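Local coordinates for catabolite control protein A (Lactococcus lactis, PDB 2O20) that probably acts as a global transcriptional regulator of carbon catabolite repression and activation, a DNA-binding member of the LacI family, at residues Thr63-Ile73 / Lys93-Asn103; Arg142-Thr150 / Ala301-Met309. The protein carries 1 engineered substitution. One frame throughout, in Å; residues are numbered along the deposited sequence.

Contact 1 (Thr63-Ile73 / Lys93-Asn103)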
loop_
_atom_site.group_PDB
_atom_site.type_symbol
_atom_site.label_atom_id
_atom_site.label_comp_id
_atom_site.label_asym_id
_atom_site.label_seq_id
_atom_site.Cartn_x
_atom_site.Cartn_y
_atom_site.Cartn_z
ATOM N N THR D 63 22.280 -13.508 -16.860
ATOM C CA THR D 63 21.779 -12.155 -16.625
ATOM C C THR D 63 21.925 -11.809 -15.159
ATOM O O THR D 63 21.587 -12.614 -14.294
ATOM C CB THR D 63 20.295 -12.018 -16.983
ATOM O OG1 THR D 63 20.118 -12.390 -18.350
ATOM C CG2 THR D 63 19.821 -10.567 -16.789
ATOM N N THR D 64 22.429 -10.616 -14.885
ATOM C CA THR D 64 22.557 -10.138 -13.506
ATOM C C THR D 64 21.209 -10.177 -12.773
ATOM O O THR D 64 20.154 -9.807 -13.340
ATOM C CB THR D 64 23.153 -8.721 -13.508
ATOM O OG1 THR D 64 24.508 -8.801 -13.974
ATOM C CG2 THR D 64 23.090 -8.069 -12.155
ATOM N N THR D 65 21.260 -10.644 -11.526
ATOM C CA THR D 65 20.052 -10.912 -10.742
ATOM C C THR D 65 20.230 -10.241 -9.398
ATOM O O THR D 65 21.211 -10.494 -8.702
ATOM C CB THR D 65 19.783 -12.424 -10.563
ATOM O OG1 THR D 65 19.572 -13.038 -11.846
ATOM C CG2 THR D 65 18.564 -12.672 -9.680
ATOM N N VAL D 66 19.254 -9.388 -9.073
ATOM C CA VAL D 66 19.167 -8.667 -7.823
ATOM C C VAL D 66 18.081 -9.238 -6.891
ATOM O O VAL D 66 16.901 -9.363 -7.282
ATOM C CB VAL D 66 18.998 -7.148 -8.045
ATOM C CG1 VAL D 66 20.312 -6.556 -8.560
ATOM C CG2 VAL D 66 17.905 -6.848 -9.033
ATOM N N GLY D 67 18.524 -9.604 -5.690
ATOM C CA GLY D 67 17.647 -10.027 -4.581
ATOM C C GLY D 67 17.223 -8.826 -3.744
ATOM O O GLY D 67 18.062 -8.061 -3.274
ATOM N N VAL D 68 15.916 -8.684 -3.516
ATOM C CA VAL D 68 15.379 -7.581 -2.682
ATOM C C VAL D 68 14.536 -8.154 -1.557
ATOM O O VAL D 68 13.532 -8.827 -1.795
ATOM C CB VAL D 68 14.506 -6.593 -3.518
ATOM C CG1 VAL D 68 14.076 -5.395 -2.684
ATOM C CG2 VAL D 68 15.246 -6.139 -4.787
ATOM N N ILE D 69 14.933 -7.842 -0.333
ATOM C CA ILE D 69 14.265 -8.304 0.875
ATOM C C ILE D 69 13.593 -7.110 1.506
ATOM O O ILE D 69 14.235 -6.083 1.704
ATOM C CB ILE D 69 15.250 -8.879 1.899
ATOM C CG1 ILE D 69 16.114 -9.925 1.218
ATOM C CG2 ILE D 69 14.458 -9.462 3.111
ATOM C CD1 ILE D 69 17.194 -10.495 2.042
ATOM N N LEU D 70 12.300 -7.257 1.799
ATOM C CA LEU D 70 11.530 -6.206 2.486
ATOM C C LEU D 70 10.554 -6.885 3.429
ATOM O O LEU D 70 10.216 -8.046 3.203
ATOM C CB LEU D 70 10.771 -5.307 1.481
ATOM C CG LEU D 70 9.706 -5.940 0.571
ATOM C CD1 LEU D 70 8.750 -4.843 -0.021
ATOM C CD2 LEU D 70 10.292 -6.749 -0.581
ATOM N N PRO D 71 10.164 -6.207 4.525
ATOM C CA PRO D 71 9.213 -6.841 5.458
ATOM C C PRO D 71 7.925 -7.310 4.763
ATOM O O PRO D 71 7.529 -8.471 4.876
ATOM C CB PRO D 71 8.939 -5.712 6.440
ATOM C CG PRO D 71 10.215 -5.003 6.489
ATOM C CD PRO D 71 10.648 -4.935 5.075
ATOM N N THR D 72 7.281 -6.410 4.029
ATOM C CA THR D 72 6.071 -6.789 3.288
ATOM C C THR D 72 5.754 -5.805 2.171
ATOM O O THR D 72 5.957 -4.600 2.287
ATOM C CB THR D 72 4.823 -6.945 4.228
ATOM O OG1 THR D 72 3.655 -7.295 3.469
ATOM C CG2 THR D 72 4.568 -5.673 4.997
ATOM N N ILE D 73 5.284 -6.370 1.069
ATOM C CA ILE D 73 4.780 -5.612 -0.065
ATOM C C ILE D 73 3.536 -4.733 0.245
ATOM O O ILE D 73 3.286 -3.727 -0.455
ATOM C CB ILE D 73 4.494 -6.602 -1.260
ATOM C CG1 ILE D 73 4.463 -5.861 -2.585
ATOM C CG2 ILE D 73 3.268 -7.410 -1.031
ATOM C CD1 ILE D 73 5.855 -5.524 -3.080
ATOM N N LYS D 93 17.986 -4.359 -17.892
ATOM C CA LYS D 93 17.353 -5.663 -18.051
ATOM C C LYS D 93 17.851 -6.742 -17.059
ATOM O O LYS D 93 17.985 -7.917 -17.404
ATOM C CB LYS D 93 17.454 -6.119 -19.510
ATOM C CG LYS D 93 17.374 -4.969 -20.498
ATOM C CD LYS D 93 16.443 -5.155 -21.696
ATOM C CE LYS D 93 16.580 -6.460 -22.409
ATOM N NZ LYS D 93 15.767 -6.499 -23.675
ATOM N N TYR D 94 18.120 -6.327 -15.820
ATOM C CA TYR D 94 18.496 -7.263 -14.749
ATOM C C TYR D 94 17.233 -8.000 -14.288
ATOM O O TYR D 94 16.117 -7.471 -14.410
ATOM C CB TYR D 94 19.098 -6.548 -13.526
ATOM C CG TYR D 94 20.400 -5.795 -13.752
ATOM C CD1 TYR D 94 21.251 -6.081 -14.837
ATOM C CD2 TYR D 94 20.807 -4.813 -12.836
ATOM C CE1 TYR D 94 22.447 -5.387 -15.011
ATOM C CE2 TYR D 94 21.990 -4.112 -13.005
ATOM C CZ TYR D 94 22.805 -4.400 -14.081
ATOM O OH TYR D 94 23.952 -3.681 -14.200
ATOM N N ASN D 95 17.399 -9.193 -13.749
ATOM C CA ASN D 95 16.283 -9.894 -13.093
ATOM C C ASN D 95 16.124 -9.378 -11.670
ATOM O O ASN D 95 17.109 -9.089 -10.993
ATOM C CB ASN D 95 16.514 -11.414 -13.058
ATOM C CG ASN D 95 16.707 -12.021 -14.425
ATOM O OD1 ASN D 95 17.607 -12.844 -14.614
ATOM N ND2 ASN D 95 15.871 -11.653 -15.365
ATOM N N MET D 96 14.878 -9.270 -11.208
ATOM C CA MET D 96 14.548 -8.808 -9.845
ATOM C C MET D 96 13.804 -9.941 -9.120
ATOM O O MET D 96 12.852 -10.485 -9.676
ATOM C CB MET D 96 13.579 -7.618 -9.907
ATOM C CG MET D 96 14.162 -6.307 -10.379
ATOM S SD MET D 96 14.877 -5.392 -9.021
ATOM C CE MET D 96 13.410 -5.147 -8.012
ATOM N N ILE D 97 14.223 -10.275 -7.902
ATOM C CA ILE D 97 13.505 -11.238 -7.066
ATOM C C ILE D 97 13.091 -10.518 -5.798
ATOM O O ILE D 97 13.940 -9.938 -5.107
ATOM C CB ILE D 97 14.378 -12.477 -6.681
ATOM C CG1 ILE D 97 14.884 -13.223 -7.923
ATOM C CG2 ILE D 97 13.583 -13.439 -5.767
ATOM C CD1 ILE D 97 15.952 -14.289 -7.627
ATOM N N LEU D 98 11.802 -10.532 -5.469
ATOM C CA LEU D 98 11.359 -9.875 -4.253
ATOM C C LEU D 98 10.973 -10.918 -3.204
ATOM O O LEU D 98 10.288 -11.888 -3.514
ATOM C CB LEU D 98 10.151 -8.964 -4.527
ATOM C CG LEU D 98 10.210 -7.911 -5.647
ATOM C CD1 LEU D 98 8.894 -7.158 -5.685
ATOM C CD2 LEU D 98 11.349 -6.938 -5.476
ATOM N N ALA D 99 11.371 -10.691 -1.962
ATOM C CA ALA D 99 11.045 -11.628 -0.893
ATOM C C ALA D 99 10.507 -10.866 0.311
ATOM O O ALA D 99 11.070 -9.848 0.700
ATOM C CB ALA D 99 12.252 -12.401 -0.524
ATOM N N ASN D 100 9.426 -11.374 0.901
ATOM C CA ASN D 100 8.838 -10.786 2.103
ATOM C C ASN D 100 9.400 -11.476 3.339
ATOM O O ASN D 100 9.341 -12.709 3.442
ATOM C CB ASN D 100 7.317 -10.990 2.112
ATOM C CG ASN D 100 6.614 -10.268 0.959
ATOM O OD1 ASN D 100 6.648 -9.025 0.849
ATOM N ND2 ASN D 100 5.991 -11.047 0.083
ATOM N N SER D 101 9.913 -10.685 4.278
ATOM C CA SER D 101 10.510 -11.198 5.513
ATOM C C SER D 101 9.617 -11.067 6.749
ATOM O O SER D 101 9.921 -11.690 7.762
ATOM C CB SER D 101 11.784 -10.428 5.818
ATOM O OG SER D 101 11.483 -9.129 6.321
ATOM N N ASP D 102 8.580 -10.217 6.671
ATOM C CA ASP D 102 7.714 -9.870 7.811
ATOM C C ASP D 102 8.530 -9.387 9.025
ATOM O O ASP D 102 8.087 -9.518 10.172
ATOM C CB ASP D 102 6.800 -11.050 8.190
ATOM C CG ASP D 102 5.860 -11.441 7.057
ATOM O OD1 ASP D 102 5.099 -10.565 6.589
ATOM O OD2 ASP D 102 5.905 -12.599 6.613
ATOM N N ASN D 103 9.720 -8.838 8.756
ATOM C CA ASN D 103 10.669 -8.483 9.817
ATOM C C ASN D 103 11.019 -9.584 10.840
ATOM O O ASN D 103 11.292 -9.296 12.018
ATOM C CB ASN D 103 10.133 -7.261 10.560
ATOM C CG ASN D 103 10.595 -5.983 9.966
ATOM O OD1 ASN D 103 9.816 -5.059 9.850
ATOM N ND2 ASN D 103 11.882 -5.899 9.608
#

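Contact 2 (Arg142-Thr150 / Ala301-Met309)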
loop_
_atom_site.group_PDB
_atom_site.type_symbol
_atom_site.label_atom_id
_atom_site.label_comp_id
_atom_site.label_asym_id
_atom_site.label_seq_id
_atom_site.Cartn_x
_atom_site.Cartn_y
_atom_site.Cartn_z
ATOM N N ARG D 142 29.682 -12.928 0.908
ATOM C CA ARG D 142 30.473 -11.993 0.078
ATOM C C ARG D 142 29.685 -11.242 -1.039
ATOM O O ARG D 142 30.270 -10.561 -1.875
ATOM C CB ARG D 142 31.682 -12.697 -0.518
ATOM C CG ARG D 142 32.765 -12.998 0.505
ATOM C CD ARG D 142 34.135 -13.140 -0.174
ATOM N NE ARG D 142 35.211 -12.568 0.638
ATOM C CZ ARG D 142 35.403 -11.261 0.830
ATOM N NH1 ARG D 142 34.580 -10.356 0.297
ATOM N NH2 ARG D 142 36.417 -10.856 1.584
ATOM N N THR D 143 28.365 -11.341 -1.016
ATOM C CA THR D 143 27.522 -10.693 -2.022
ATOM C C THR D 143 27.549 -9.173 -1.845
ATOM O O THR D 143 27.413 -8.689 -0.728
ATOM C CB THR D 143 26.050 -11.117 -1.851
ATOM O OG1 THR D 143 25.967 -12.487 -1.422
ATOM C CG2 THR D 143 25.278 -10.910 -3.138
ATOM N N PRO D 144 27.680 -8.408 -2.939
ATOM C CA PRO D 144 27.384 -6.975 -2.813
ATOM C C PRO D 144 25.969 -6.712 -2.246
ATOM O O PRO D 144 25.007 -7.365 -2.638
ATOM C CB PRO D 144 27.517 -6.469 -4.257
ATOM C CG PRO D 144 28.405 -7.431 -4.904
ATOM C CD PRO D 144 28.106 -8.749 -4.306
ATOM N N VAL D 145 25.891 -5.807 -1.274
ATOM C CA VAL D 145 24.635 -5.485 -0.580
ATOM C C VAL D 145 24.582 -3.982 -0.263
ATOM O O VAL D 145 25.619 -3.351 0.032
ATOM C CB VAL D 145 24.483 -6.352 0.719
ATOM C CG1 VAL D 145 25.731 -6.273 1.549
ATOM C CG2 VAL D 145 23.285 -5.945 1.550
ATOM N N VAL D 146 23.396 -3.406 -0.399
ATOM C CA VAL D 146 23.124 -2.028 0.006
ATOM C C VAL D 146 21.873 -2.043 0.919
ATOM O O VAL D 146 20.889 -2.704 0.609
ATOM C CB VAL D 146 22.860 -1.124 -1.198
ATOM C CG1 VAL D 146 22.680 0.355 -0.745
ATOM C CG2 VAL D 146 24.014 -1.252 -2.210
ATOM N N LEU D 147 21.944 -1.320 2.035
ATOM C CA LEU D 147 20.808 -1.140 2.960
ATOM C C LEU D 147 20.046 0.136 2.604
ATOM O O LEU D 147 20.667 1.144 2.245
ATOM C CB LEU D 147 21.319 -1.062 4.408
ATOM C CG LEU D 147 22.403 -2.060 4.870
ATOM C CD1 LEU D 147 22.860 -1.725 6.264
ATOM C CD2 LEU D 147 21.957 -3.537 4.798
ATOM N N VAL D 148 18.714 0.100 2.692
ATOM C CA VAL D 148 17.865 1.281 2.486
ATOM C C VAL D 148 16.905 1.452 3.675
ATOM O O VAL D 148 16.183 0.509 4.038
ATOM C CB VAL D 148 17.036 1.202 1.172
ATOM C CG1 VAL D 148 16.391 2.569 0.867
ATOM C CG2 VAL D 148 17.904 0.705 -0.020
ATOM N N GLY D 149 16.930 2.629 4.305
ATOM C CA GLY D 149 16.070 2.922 5.446
ATOM C C GLY D 149 16.612 2.406 6.763
ATOM O O GLY D 149 15.945 2.518 7.805
ATOM N N THR D 150 17.810 1.821 6.733
ATOM C CA THR D 150 18.497 1.428 7.965
ATOM C C THR D 150 19.996 1.652 7.825
ATOM O O THR D 150 20.518 1.813 6.714
ATOM C CB THR D 150 18.143 -0.027 8.395
ATOM O OG1 THR D 150 18.592 -0.267 9.750
ATOM C CG2 THR D 150 18.720 -1.062 7.421
ATOM N N ALA D 301 20.031 3.748 -4.272
ATOM C CA ALA D 301 20.573 2.488 -3.784
ATOM C C ALA D 301 20.906 1.538 -4.920
ATOM O O ALA D 301 21.949 0.862 -4.903
ATOM C CB ALA D 301 19.591 1.827 -2.854
ATOM N N MET D 302 20.015 1.445 -5.904
ATOM C CA MET D 302 20.236 0.496 -7.003
ATOM C C MET D 302 21.400 0.974 -7.930
ATOM O O MET D 302 22.174 0.157 -8.459
ATOM C CB MET D 302 18.920 0.238 -7.759
ATOM C CG MET D 302 18.985 -0.900 -8.746
ATOM S SD MET D 302 19.379 -2.542 -8.063
ATOM C CE MET D 302 20.841 -2.940 -9.017
ATOM N N ARG D 303 21.551 2.289 -8.071
ATOM C CA ARG D 303 22.692 2.876 -8.800
ATOM C C ARG D 303 24.019 2.495 -8.147
ATOM O O ARG D 303 24.992 2.147 -8.841
ATOM C CB ARG D 303 22.564 4.402 -8.892
ATOM C CG ARG D 303 21.626 4.861 -9.975
ATOM C CD ARG D 303 21.541 6.372 -10.057
ATOM N NE ARG D 303 20.364 6.763 -10.829
ATOM C CZ ARG D 303 19.410 7.592 -10.421
ATOM N NH1 ARG D 303 19.472 8.189 -9.223
ATOM N NH2 ARG D 303 18.388 7.845 -11.240
ATOM N N LEU D 304 24.050 2.561 -6.810
ATOM C CA LEU D 304 25.230 2.221 -6.045
ATOM C C LEU D 304 25.508 0.718 -6.209
ATOM O O LEU D 304 26.621 0.313 -6.546
ATOM C CB LEU D 304 25.037 2.612 -4.564
ATOM C CG LEU D 304 26.159 2.299 -3.561
ATOM C CD1 LEU D 304 27.427 2.880 -4.020
ATOM C CD2 LEU D 304 25.839 2.837 -2.182
ATOM N N LEU D 305 24.485 -0.104 -6.002
ATOM C CA LEU D 305 24.643 -1.555 -6.141
ATOM C C LEU D 305 25.160 -1.963 -7.550
ATOM O O LEU D 305 25.932 -2.894 -7.672
ATOM C CB LEU D 305 23.348 -2.300 -5.811
ATOM C CG LEU D 305 23.396 -3.847 -5.753
ATOM C CD1 LEU D 305 24.401 -4.396 -4.705
ATOM C CD2 LEU D 305 22.029 -4.422 -5.488
ATOM N N THR D 306 24.692 -1.273 -8.587
ATOM C CA THR D 306 25.089 -1.526 -9.954
ATOM C C THR D 306 26.607 -1.407 -10.076
ATOM O O THR D 306 27.258 -2.246 -10.731
ATOM C CB THR D 306 24.358 -0.564 -10.940
ATOM O OG1 THR D 306 22.963 -0.847 -10.910
ATOM C CG2 THR D 306 24.826 -0.772 -12.394
ATOM N N LYS D 307 27.178 -0.405 -9.411
ATOM C CA LYS D 307 28.633 -0.215 -9.450
ATOM C C LYS D 307 29.369 -1.327 -8.703
ATOM O O LYS D 307 30.371 -1.827 -9.199
ATOM C CB LYS D 307 29.020 1.151 -8.866
ATOM C CG LYS D 307 28.430 2.347 -9.578
ATOM C CD LYS D 307 28.611 3.603 -8.734
ATOM C CE LYS D 307 27.962 4.820 -9.363
ATOM N NZ LYS D 307 28.222 6.030 -8.539
ATOM N N LEU D 308 28.854 -1.715 -7.534
ATOM C CA LEU D 308 29.455 -2.773 -6.737
ATOM C C LEU D 308 29.491 -4.077 -7.513
ATOM O O LEU D 308 30.512 -4.784 -7.518
ATOM C CB LEU D 308 28.723 -2.946 -5.389
ATOM C CG LEU D 308 28.747 -1.686 -4.488
ATOM C CD1 LEU D 308 28.059 -1.953 -3.154
ATOM C CD2 LEU D 308 30.178 -1.174 -4.254
ATOM N N MET D 309 28.399 -4.384 -8.206
ATOM C CA MET D 309 28.298 -5.637 -8.940
ATOM C C MET D 309 29.209 -5.674 -10.161
ATOM O O MET D 309 29.546 -6.743 -10.617
ATOM C CB MET D 309 26.851 -5.902 -9.366
ATOM C CG MET D 309 25.898 -6.125 -8.193
ATOM S SD MET D 309 24.249 -6.666 -8.715
ATOM C CE MET D 309 23.581 -5.242 -9.600
#

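Contact 1 (Thr63-Ile73 / Lys93-Asn103)
T65-L70 and N95-N100 pair as neighbouring parallel strands in register, T65 beside N95 through L70 beside N100, at one end of the six-stranded sheet of a LacI-type sugar-binding domain. Their segment axes lie 4.7 Å apart and run 19° from parallel. The backbone ladder is that of a regular parallel pair: V66, V68 and L70 donate to N95, I97 and A99, while N95, I97, A99 and S101 donate back. V68 N to I97 O is 2.8 Å. At the start of the ladder T64 presses its methyl onto the Y94 ring: CG2 sits 3.8 Å from the ring centroid, 9° off the normal, a CH-pi contact over the face. On the sheet face of V66, V68 and L98, M96, bent at chi2 and chi3, carries its CE to V68 CG2, 3.8 Å away. L98 runs alongside V68, with CD2 3.7 Å from V68 CB. On the other face T65 CG2 meets I97 CD1. Past the strands the chains stay joined. D102 N reaches P71 O at 2.7 Å in the carbonyl plane, on a lone pair, and N100 OD1 takes I73 N at 3.0 Å, a side chain bonding to main chain. S101 OG accepts from N103 N at 3.0 Å, an ST turn. D102 forms salt bridges to K107 and to R83 of the second subunit, and L98 and I73 pack on their own counterparts there. Helix 76-91 links the two strands as a beta-alpha-beta unit, and its A89 touches M96; helix 105-118 covers I69 and A99 on the opposite face, and strand 122-125 bonds to the other edge of strand 65-70.

Contact 2 (Arg142-Thr150 / Ala301-Met309)
V146 and V148 of strand 145-148 and P144 just before it pack against helix 294-309, whose segment runs at 168° to the strand, nearly antiparallel, with axes 8.4 Å apart. No hydrogen bond crosses; the contact is made by aliphatic groups. V146 sits in the middle, its two methyls dividing the helix between them. CG1, anti to the backbone N (chi1 -176°), faces A301 CB at 4.0 Å and reaches on to L304 CD2, while CG2 comes 3.8 Å from L305 CB and continues to L308 CD1. The V146 and L305 side chains point in opposite directions and lie alongside each other. V148 CG2 is closer still to the helix: it meets A301 CB at 3.5 Å, a close carbon-carbon contact. At the other end P144 CB touches the C-terminal part of the helix, 3.8 Å from L305 CD1 and 3.9 Å from L308 CB. That same L305 CD1 lies near the carbonyl O of P144, so a methyl also covers backbone here. One polar side chain is satisfied within the helix: T306 OG1 donates to M302 O at 2.8 Å, and the amide of T306 reaches that oxygen from the opposite face of its plane. The helix also touches V66 of strand 65-70 through M302, L305 and M309, and I88 of helix 76-91 through M302 and R303. Such a helix laid almost antiparallel to the strands, over one face of a parallel sheet, is typical of the alpha/beta sandwich of the periplasmic binding protein-like sugar-binding domain in the LacI family.

Overall arrangement
Both contacts belong to the same six-stranded sheet, their centres about 12 Å apart, and differ in what they join. Contact 1 pairs an outermost strand with its neighbour edge to edge through main-chain bonds; it is partly buried and reaches the second subunit through D102, T72 and the apolar I73 and L98. Contact 2 lays a helix over one face by apolar side chains alone and is buried, untouched by another chain. They meet directly: T64 CG2 packs 3.8 Å from M309 CE, and Y94 OH lies 3.5 Å from T306 CG2. The helix of contact 2 therefore spans from strand 145-148 back to strand 65-70 and to Y94 before strand 95-100.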